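Local coordinates for protein delta toxin (Clostridium perfringens, PDB 2YGT) that probably lyses host cells as a haemolysin, by assembling into beta-barrel pores in their membranes, at residues A[165-168]-A[169-172]; A[188-191]-A[192-195]; A[199-202]-A[203-206]. All blocks are in the same frame, centred on the assembly; numbering follows the deposited sequence.

Contact 1: residues A[165-168]-A[169-172]. With ZN (zinc ion), chain C.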
ATOM      1  N   ASN A 165      11.379   2.757  -3.663  1.00 23.48           N
ATOM      2  CA  ASN A 165      12.316   3.476  -2.812  1.00 23.64           C
ATOM      3  C   ASN A 165      12.413   2.825  -1.443  1.00 27.19           C
ATOM      4  O   ASN A 165      11.403   2.452  -0.851  1.00 15.73           O
ATOM      5  CB  ASN A 165      11.912   4.943  -2.675  1.00 29.61           C
ATOM      6  CG  ASN A 165      12.221   5.749  -3.918  1.00 36.03           C
ATOM      7  OD1 ASN A 165      13.376   6.074  -4.186  1.00 39.28           O
ATOM      8  ND2 ASN A 165      11.186   6.083  -4.682  1.00 40.59           N
ATOM      9  N   ASP A 166      13.637   2.696  -0.945  1.00 28.18           N
ATOM     10  CA  ASP A 166      13.880   2.056   0.339  1.00 26.41           C
ATOM     11  C   ASP A 166      15.103   2.665   1.019  1.00 25.38           C
ATOM     12  O   ASP A 166      16.180   2.071   1.018  1.00 23.13           O
ATOM     13  CB  ASP A 166      14.078   0.553   0.135  1.00 23.83           C
ATOM     14  CG  ASP A 166      14.236  -0.202   1.437  1.00 26.67           C
ATOM     15  OD1 ASP A 166      13.735   0.271   2.480  1.00 26.40           O
ATOM     16  OD2 ASP A 166      14.860  -1.279   1.412  1.00 27.25           O
ATOM     17  N   THR A 167      14.938   3.857   1.585  1.00 23.76           N
ATOM     18  CA  THR A 167      16.037   4.533   2.268  1.00 25.28           C
ATOM     19  C   THR A 167      15.620   5.020   3.650  1.00 24.45           C
ATOM     20  O   THR A 167      14.484   4.815   4.078  1.00 24.85           O
ATOM     21  CB  THR A 167      16.557   5.748   1.466  1.00 18.21           C
ATOM     22  OG1 THR A 167      15.657   6.853   1.632  1.00 22.44           O
ATOM     23  CG2 THR A 167      16.688   5.409  -0.012  1.00 18.18           C
ATOM     24  N   ASN A 168      16.551   5.666   4.344  1.00 25.87           N
ATOM     25  CA  ASN A 168      16.267   6.261   5.641  1.00 18.26           C
ATOM     26  C   ASN A 168      15.236   7.375   5.533  1.00 18.91           C
ATOM     27  O   ASN A 168      14.566   7.710   6.510  1.00 18.81           O
ATOM     28  CB  ASN A 168      17.548   6.814   6.261  1.00 25.68           C
ATOM     29  CG  ASN A 168      18.466   5.724   6.770  1.00 26.77           C
ATOM     30  OD1 ASN A 168      18.016   4.632   7.121  1.00 22.26           O
ATOM     31  ND2 ASN A 168      19.759   6.017   6.819  1.00 19.51           N
ATOM     32  N   SER A 169      15.109   7.940   4.336  1.00 18.66           N
ATOM     33  CA  SER A 169      14.249   9.098   4.123  1.00 22.48           C
ATOM     34  C   SER A 169      12.887   8.750   3.527  1.00 25.64           C
ATOM     35  O   SER A 169      11.924   9.497   3.707  1.00 18.70           O
ATOM     36  CB  SER A 169      14.952  10.121   3.230  1.00 19.80           C
ATOM     37  OG  SER A 169      16.203  10.493   3.778  1.00 29.72           O
ATOM     38  N   ILE A 170      12.801   7.630   2.815  1.00 17.92           N
ATOM     39  CA  ILE A 170      11.556   7.289   2.134  1.00 17.51           C
ATOM     40  C   ILE A 170      11.400   5.808   1.795  1.00 16.83           C
ATOM     41  O   ILE A 170      12.351   5.136   1.392  1.00 16.76           O
ATOM     42  CB  ILE A 170      11.376   8.125   0.843  1.00 17.92           C
ATOM     43  CG1 ILE A 170      10.008   7.861   0.214  1.00 17.58           C
ATOM     44  CG2 ILE A 170      12.478   7.816  -0.157  1.00 18.03           C
ATOM     45  CD1 ILE A 170       9.688   8.777  -0.950  1.00 18.06           C
ATOM     46  N   ALA A 171      10.182   5.310   1.973  1.00 18.51           N
ATOM     47  CA  ALA A 171       9.802   3.991   1.489  1.00 20.77           C
ATOM     48  C   ALA A 171       8.648   4.163   0.511  1.00 15.82           C
ATOM     49  O   ALA A 171       7.644   4.790   0.842  1.00 15.95           O
ATOM     50  CB  ALA A 171       9.394   3.100   2.648  1.00 22.82           C
ATOM     51  N   SER A 172       8.800   3.613  -0.691  1.00 17.79           N
ATOM     52  CA  SER A 172       7.822   3.798  -1.757  1.00 17.92           C
ATOM     53  C   SER A 172       7.405   2.478  -2.396  1.00 19.83           C
ATOM     54  O   SER A 172       8.239   1.599  -2.618  1.00 18.95           O
ATOM     55  CB  SER A 172       8.396   4.713  -2.833  1.00 16.11           C
ATOM     56  OG  SER A 172       8.963   5.865  -2.254  1.00 28.93           O
TER
HETATM   57 ZN    ZN C1292      14.613  -3.039   2.752  1.00 23.82          ZN
HETATM   58  O   HOH W   1      12.173  -3.065   2.414  1.00 23.10           O
HETATM   59  O   HOH W   2      14.732  -4.420   0.889  1.00 22.94           O
HETATM   60  O   HOH W   3      14.696  -4.921   4.260  1.00 13.74           O
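The backbones of Asn165 and Asp166 run antiparallel to Ser172 and Ala171: Asn165 and Ser172 form a hydrogen-bonded pair and Asp166 and Ala171 a non-hydrogen-bonded one, so 165-172 is the closed end of a beta hairpin. Ser172 N donates to Asn165 O at 2.9 Å. At the next step toward the turn, Thr167 N reaches Ile170 O, also at 2.9 Å and almost linearly, with 178° at the hydrogen. Asn165 O also receives a CA-H contact from Ala171.

Inside the turn the working group is the Thr167 hydroxyl. With OG1 set between the backbone N and the carbonyl carbon (chi1 78°), it accepts from two successive amides, Ser169 N at 3.0 Å and Ile170 N at 3.2 Å. The first of these bonds defines an ST turn, and together they satisfy both amides at the chain reversal. Ile170 CG2 lies against this hydroxyl and, at 3.9 Å, against Asn165 CB.

At the Asn165-Ser172 pair, Ser172 OG presses alongside Asn165 CB, and Asn165 ND2 adds a weak bond of 3.3 Å to it. Asp166 projects from the opposite face of the hairpin, where its OD2 binds a zinc ion at 2.2 Å; three water molecules also bind the metal. Asp110, reported with Asp166 to bind zinc in this protein, has its side chain about 6 Å from that of Asp166, consistent with the same site.

Ala171 bonds through its backbone to Leu97, which joins strand 170-177 to strand 84-99, while Asn168 bonds to Ile108 of strand 107-112. Strands 159-166 and 170-177 thus meet a neighbouring sheet at their turn.

Contact 2: residues A[188-191]-A[192-195]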
ATOM      1  N   SER A 188       0.099  -6.327 -24.852  1.00 16.84           N
ATOM      2  CA  SER A 188      -0.547  -7.218 -25.810  1.00 17.12           C
ATOM      3  C   SER A 188      -1.054  -6.466 -27.036  1.00 27.96           C
ATOM      4  O   SER A 188      -1.762  -5.466 -26.912  1.00 17.53           O
ATOM      5  CB  SER A 188      -1.700  -7.980 -25.146  1.00 17.13           C
ATOM      6  OG  SER A 188      -1.254  -8.703 -24.013  1.00 16.89           O
ATOM      7  N   TRP A 189      -0.684  -6.943 -28.219  1.00 17.71           N
ATOM      8  CA  TRP A 189      -1.234  -6.391 -29.449  1.00 27.45           C
ATOM      9  C   TRP A 189      -1.462  -7.451 -30.527  1.00 25.88           C
ATOM     10  O   TRP A 189      -0.519  -8.015 -31.080  1.00 18.50           O
ATOM     11  CB  TRP A 189      -0.379  -5.242 -29.996  1.00 18.21           C
ATOM     12  CG  TRP A 189      -1.060  -4.539 -31.136  1.00 24.34           C
ATOM     13  CD1 TRP A 189      -0.846  -4.740 -32.469  1.00 19.00           C
ATOM     14  CD2 TRP A 189      -2.094  -3.548 -31.043  1.00 21.33           C
ATOM     15  NE1 TRP A 189      -1.669  -3.928 -33.210  1.00 19.40           N
ATOM     16  CE2 TRP A 189      -2.446  -3.186 -32.359  1.00 24.91           C
ATOM     17  CE3 TRP A 189      -2.749  -2.926 -29.974  1.00 18.73           C
ATOM     18  CZ2 TRP A 189      -3.424  -2.228 -32.635  1.00 19.73           C
ATOM     19  CZ3 TRP A 189      -3.721  -1.975 -30.250  1.00 19.14           C
ATOM     20  CH2 TRP A 189      -4.048  -1.636 -31.570  1.00 19.65           C
ATOM     21  N   ASN A 190      -2.732  -7.710 -30.810  1.00 23.86           N
ATOM     22  CA  ASN A 190      -3.129  -8.603 -31.883  1.00 20.77           C
ATOM     23  C   ASN A 190      -3.484  -7.758 -33.100  1.00 19.41           C
ATOM     24  O   ASN A 190      -4.248  -6.801 -32.987  1.00 19.51           O
ATOM     25  CB  ASN A 190      -4.324  -9.448 -31.434  1.00 19.20           C
ATOM     26  CG  ASN A 190      -4.807 -10.403 -32.509  1.00 32.25           C
ATOM     27  OD1 ASN A 190      -5.449  -9.998 -33.480  1.00 20.05           O
ATOM     28  ND2 ASN A 190      -4.522 -11.684 -32.325  1.00 19.80           N
ATOM     29  N   ILE A 191      -2.925  -8.097 -34.258  1.00 22.00           N
ATOM     30  CA  ILE A 191      -3.103  -7.261 -35.448  1.00 28.35           C
ATOM     31  C   ILE A 191      -4.560  -7.058 -35.856  1.00 24.11           C
ATOM     32  O   ILE A 191      -4.888  -6.072 -36.516  1.00 29.62           O
ATOM     33  CB  ILE A 191      -2.305  -7.775 -36.663  1.00 29.76           C
ATOM     34  CG1 ILE A 191      -2.599  -9.253 -36.917  1.00 27.48           C
ATOM     35  CG2 ILE A 191      -0.815  -7.535 -36.459  1.00 39.34           C
ATOM     36  CD1 ILE A 191      -1.882  -9.804 -38.129  1.00 34.83           C
ATOM     37  N   VAL A 192      -5.430  -7.980 -35.464  1.00 21.93           N
ATOM     38  CA  VAL A 192      -6.851  -7.841 -35.756  1.00 24.81           C
ATOM     39  C   VAL A 192      -7.609  -7.160 -34.615  1.00 23.32           C
ATOM     40  O   VAL A 192      -8.271  -6.139 -34.816  1.00 21.06           O
ATOM     41  CB  VAL A 192      -7.504  -9.208 -36.053  1.00 31.15           C
ATOM     42  CG1 VAL A 192      -8.996  -9.039 -36.321  1.00 27.32           C
ATOM     43  CG2 VAL A 192      -6.808  -9.882 -37.229  1.00 24.94           C
ATOM     44  N   TYR A 193      -7.500  -7.719 -33.413  1.00 25.80           N
ATOM     45  CA  TYR A 193      -8.322  -7.278 -32.288  1.00 20.32           C
ATOM     46  C   TYR A 193      -7.641  -6.256 -31.377  1.00 20.87           C
ATOM     47  O   TYR A 193      -8.228  -5.809 -30.390  1.00 19.83           O
ATOM     48  CB  TYR A 193      -8.784  -8.490 -31.478  1.00 22.30           C
ATOM     49  CG  TYR A 193      -9.474  -9.535 -32.324  1.00 23.67           C
ATOM     50  CD1 TYR A 193     -10.744  -9.310 -32.840  1.00 29.16           C
ATOM     51  CD2 TYR A 193      -8.850 -10.738 -32.624  1.00 27.12           C
ATOM     52  CE1 TYR A 193     -11.378 -10.257 -33.619  1.00 26.91           C
ATOM     53  CE2 TYR A 193      -9.475 -11.692 -33.403  1.00 29.08           C
ATOM     54  CZ  TYR A 193     -10.737 -11.447 -33.898  1.00 27.81           C
ATOM     55  OH  TYR A 193     -11.359 -12.397 -34.673  1.00 29.58           O
ATOM     56  N   GLY A 194      -6.409  -5.883 -31.714  1.00 19.65           N
ATOM     57  CA  GLY A 194      -5.656  -4.936 -30.913  1.00 19.31           C
ATOM     58  C   GLY A 194      -5.321  -5.504 -29.548  1.00 20.89           C
ATOM     59  O   GLY A 194      -4.948  -6.669 -29.431  1.00 22.85           O
ATOM     60  N   ASN A 195      -5.452  -4.679 -28.513  1.00 21.14           N
ATOM     61  CA  ASN A 195      -5.225  -5.114 -27.139  1.00 18.23           C
ATOM     62  C   ASN A 195      -6.541  -5.558 -26.513  1.00 22.38           C
ATOM     63  O   ASN A 195      -7.456  -4.753 -26.352  1.00 18.69           O
ATOM     64  CB  ASN A 195      -4.594  -3.984 -26.319  1.00 18.00           C
ATOM     65  CG  ASN A 195      -4.343  -4.377 -24.869  1.00 22.91           C
ATOM     66  OD1 ASN A 195      -5.185  -5.004 -24.228  1.00 23.86           O
ATOM     67  ND2 ASN A 195      -3.182  -3.996 -24.345  1.00 17.27           N
TER
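Trp189 lays its indole across Gly194, with Gly194 CA 3.5 Å from the centroid of the six-membered ring and 8° off its normal, a clear CH-pi contact over one face. The same ring also meets the next peptide, Asn195 N lying obliquely to it, 3.5 Å from Trp189 CE3. Trp189 CG stands anti to the backbone N (chi1 -171°), which carries the indole over the facing chain.

Asn190 makes the second direct contact. Its OD1 takes Val192 N at 2.8 Å and Tyr193 N at 3.1 Å, the two donors arriving from opposite faces of the amide plane. The bond to Val192 N, two residues on, defines an Asx turn; the bond to Tyr193 N is additional, and this one oxygen satisfies two amides of the reversal.

Behind these groups, Asn190 and Gly194 form a single antiparallel hydrogen-bonded pair. Asn190 N donates to Gly194 O at 2.8 Å, nearly straight at 170°, although it sits above the carbonyl plane. The return bond, Gly194 N to Asn190 O, is 2.7 Å and more bent; it closes an alpha-turn round Ile191, Val192 and Tyr193. Gly194 has a positive phi, which glycine accepts readily, and its lack of a side chain allows CA to lie close under the indole. Val192 CG1 sits 3.7 Å above the plane of the Tyr193 ring, over its centre.

Further out, Asn195 OD1 bonds to Met197 N, and Ser188 OG receives Asn185 N. The turn belongs to the long loop after strand 170-177; the backbones of Tyr193 and Asn195 bond to Gly265 of strand 263-282, and Asn195 O meets Tyr255 of strand 241-259.

Contact 3: residues A[199-202]-A[203-206]. With GOL (glycerol), chain F.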
ATOM      1  N   MET A 199     -11.468  -6.737 -23.052  1.00 19.49           N
ATOM      2  CA  MET A 199     -12.495  -6.972 -24.061  1.00 22.22           C
ATOM      3  C   MET A 199     -13.282  -8.259 -23.768  1.00 27.92           C
ATOM      4  O   MET A 199     -12.721  -9.353 -23.749  1.00 20.33           O
ATOM      5  CB  MET A 199     -11.848  -7.026 -25.449  1.00 20.09           C
ATOM      6  CG  MET A 199     -12.822  -7.081 -26.609  1.00 20.77           C
ATOM      7  SD  MET A 199     -11.986  -7.459 -28.168  1.00 29.49           S
ATOM      8  CE  MET A 199     -10.835  -6.094 -28.268  1.00 20.25           C
ATOM      9  N   ARG A 200     -14.585  -8.119 -23.533  1.00 21.15           N
ATOM     10  CA  ARG A 200     -15.421  -9.267 -23.188  1.00 21.65           C
ATOM     11  C   ARG A 200     -15.606 -10.221 -24.366  1.00 28.74           C
ATOM     12  O   ARG A 200     -15.653 -11.438 -24.189  1.00 26.97           O
ATOM     13  CB  ARG A 200     -16.786  -8.809 -22.668  1.00 28.27           C
ATOM     14  CG  ARG A 200     -17.660  -9.944 -22.164  1.00 27.40           C
ATOM     15  CD  ARG A 200     -18.923  -9.420 -21.501  1.00 44.07           C
ATOM     16  NE  ARG A 200     -19.417 -10.343 -20.483  1.00 64.18           N
ATOM     17  CZ  ARG A 200     -20.385 -11.234 -20.679  1.00 71.77           C
ATOM     18  NH1 ARG A 200     -20.979 -11.327 -21.863  1.00 74.82           N
ATOM     19  NH2 ARG A 200     -20.764 -12.030 -19.688  1.00 71.05           N
ATOM     20  N   SER A 201     -15.717  -9.662 -25.565  1.00 24.19           N
ATOM     21  CA  SER A 201     -15.889 -10.472 -26.762  1.00 32.46           C
ATOM     22  C   SER A 201     -15.449  -9.700 -27.994  1.00 30.63           C
ATOM     23  O   SER A 201     -15.308  -8.477 -27.958  1.00 23.61           O
ATOM     24  CB  SER A 201     -17.344 -10.917 -26.914  1.00 35.55           C
ATOM     25  OG  SER A 201     -18.145  -9.880 -27.454  1.00 24.07           O
ATOM     26  N   ARG A 202     -15.238 -10.423 -29.087  1.00 27.51           N
ATOM     27  CA  ARG A 202     -14.736  -9.829 -30.319  1.00 24.09           C
ATOM     28  C   ARG A 202     -15.856  -9.457 -31.287  1.00 26.35           C
ATOM     29  O   ARG A 202     -15.645  -8.674 -32.211  1.00 36.71           O
ATOM     30  CB  ARG A 202     -13.769 -10.797 -31.001  1.00 30.63           C
ATOM     31  CG  ARG A 202     -12.654 -11.284 -30.090  1.00 37.01           C
ATOM     32  CD  ARG A 202     -12.012 -12.554 -30.626  1.00 39.09           C
ATOM     33  NE  ARG A 202     -10.773 -12.876 -29.924  1.00 45.59           N
ATOM     34  CZ  ARG A 202      -9.989 -13.905 -30.231  1.00 55.03           C
ATOM     35  NH1 ARG A 202     -10.317 -14.714 -31.229  1.00 63.35           N
ATOM     36  NH2 ARG A 202      -8.876 -14.126 -29.543  1.00 53.27           N
ATOM     37  N   TYR A 203     -17.045 -10.011 -31.070  1.00 25.83           N
ATOM     38  CA  TYR A 203     -18.131  -9.848 -32.031  1.00 26.29           C
ATOM     39  C   TYR A 203     -19.494  -9.545 -31.408  1.00 25.72           C
ATOM     40  O   TYR A 203     -20.504  -9.532 -32.109  1.00 29.09           O
ATOM     41  CB  TYR A 203     -18.224 -11.090 -32.922  1.00 25.43           C
ATOM     42  CG  TYR A 203     -16.974 -11.336 -33.732  1.00 27.09           C
ATOM     43  CD1 TYR A 203     -16.711 -10.588 -34.873  1.00 27.43           C
ATOM     44  CD2 TYR A 203     -16.050 -12.298 -33.349  1.00 24.46           C
ATOM     45  CE1 TYR A 203     -15.566 -10.796 -35.616  1.00 28.78           C
ATOM     46  CE2 TYR A 203     -14.899 -12.515 -34.087  1.00 24.07           C
ATOM     47  CZ  TYR A 203     -14.663 -11.762 -35.219  1.00 33.66           C
ATOM     48  OH  TYR A 203     -13.521 -11.970 -35.958  1.00 32.26           O
ATOM     49  N   SER A 204     -19.527  -9.294 -30.104  1.00 33.72           N
ATOM     50  CA  SER A 204     -20.800  -9.077 -29.415  1.00 36.73           C
ATOM     51  C   SER A 204     -20.796  -7.828 -28.536  1.00 31.01           C
ATOM     52  O   SER A 204     -19.760  -7.192 -28.341  1.00 25.16           O
ATOM     53  CB  SER A 204     -21.161 -10.301 -28.566  1.00 37.52           C
ATOM     54  OG  SER A 204     -21.084 -11.498 -29.324  1.00 49.28           O
ATOM     55  N   GLY A 205     -21.969  -7.489 -28.010  1.00 31.12           N
ATOM     56  CA  GLY A 205     -22.104  -6.403 -27.057  1.00 33.76           C
ATOM     57  C   GLY A 205     -22.163  -5.017 -27.669  1.00 37.44           C
ATOM     58  O   GLY A 205     -21.965  -4.840 -28.872  1.00 44.17           O
ATOM     59  N   THR A 206     -22.445  -4.029 -26.825  1.00 32.96           N
ATOM     60  CA  THR A 206     -22.431  -2.632 -27.236  1.00 33.99           C
ATOM     61  C   THR A 206     -21.165  -1.944 -26.725  1.00 34.35           C
ATOM     62  O   THR A 206     -20.340  -2.562 -26.046  1.00 25.56           O
ATOM     63  CB  THR A 206     -23.672  -1.878 -26.717  1.00 35.44           C
ATOM     64  OG1 THR A 206     -23.595  -1.748 -25.291  1.00 29.88           O
ATOM     65  CG2 THR A 206     -24.947  -2.627 -27.091  1.00 29.39           C
TER
HETATM   66  C1  GOL F1295     -15.958 -15.169 -30.757  1.00 41.07           C
HETATM   67  O1  GOL F1295     -14.557 -14.987 -30.663  1.00 44.01           O
HETATM   68  C2  GOL F1295     -16.641 -14.307 -29.677  1.00 29.01           C
HETATM   69  O2  GOL F1295     -15.639 -13.617 -28.986  1.00 24.75           O
HETATM   70  C3  GOL F1295     -17.570 -13.277 -30.332  1.00 40.28           C
HETATM   71  O3  GOL F1295     -18.310 -12.603 -29.347  1.00 40.38           O
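The shortest sound polar bond here links Ser204 OG to O3 of a bound glycerol at 3.0 Å, beside Ser201, whose CB also approaches glycerol O3. Either hydroxyl could be the donor. Between the two serines the protein makes its own bond across the turn: Ser204 N lies 3.0 Å from Ser201 OG, but the angle of 132° makes this a weak hydrogen bond. Ser201 OG sits between the backbone N and the carbonyl carbon (chi1 80°), which turns the hydroxyl toward the amide three residues on; Ser204 CB packs 3.2 Å from the same oxygen.

The glycerol also bonds to the backbone of the turn. Arg202 N donates to glycerol O2 at 3.2 Å along a nearly straight line (174°), and Arg202 CD passes 3.5 Å from glycerol O1. Arg202 runs on extended from CG to NE, and NE bonds to Gln196 OE1. Tyr203 covers its predecessor: the carbonyl O of Arg202 lies over one face of the phenol ring, 3.3 Å from Tyr203 CG, and Tyr203 CE2 reaches Arg202 CB at 3.7 Å. The glycerol carbon C3 is at the ring's edge, near its plane.

Outside the turn, Trp263 NE1 donates to Ser204 O and Asn210 ND2 to Ser201 O, while the backbones of Arg202 and Trp263 are hydrogen-bonded. The glycerol probably came from the crystallisation liquor. It does show, however, that a backbone amide and a serine hydroxyl are placed at this surface turn to engage two hydroxyls of one small polyol, whereas the direct bond between the two serines is a loose one.

Contacts 2 and 3 are successive turns of the same long loop after strand 170-177, with centres 14 Å apart. They touch directly: Tyr193 OH and Tyr203 OH are 2.6 Å apart, a probable hydrogen bond; the Arg202 side chain stands against the Tyr193 ring in a cation-pi contact; and Met199 CE packs on Tyr193 O. The bound glycerol lies at contact 3, about 6 Å from the Tyr193 side chain of contact 2. Contact 1, which carries a zinc ion, is remote from both, its centre 39 Å from that of contact 2 and 44 Å from that of contact 3, so this zinc site and the glycerol-bearing loop occupy separate parts of the elongated toxin.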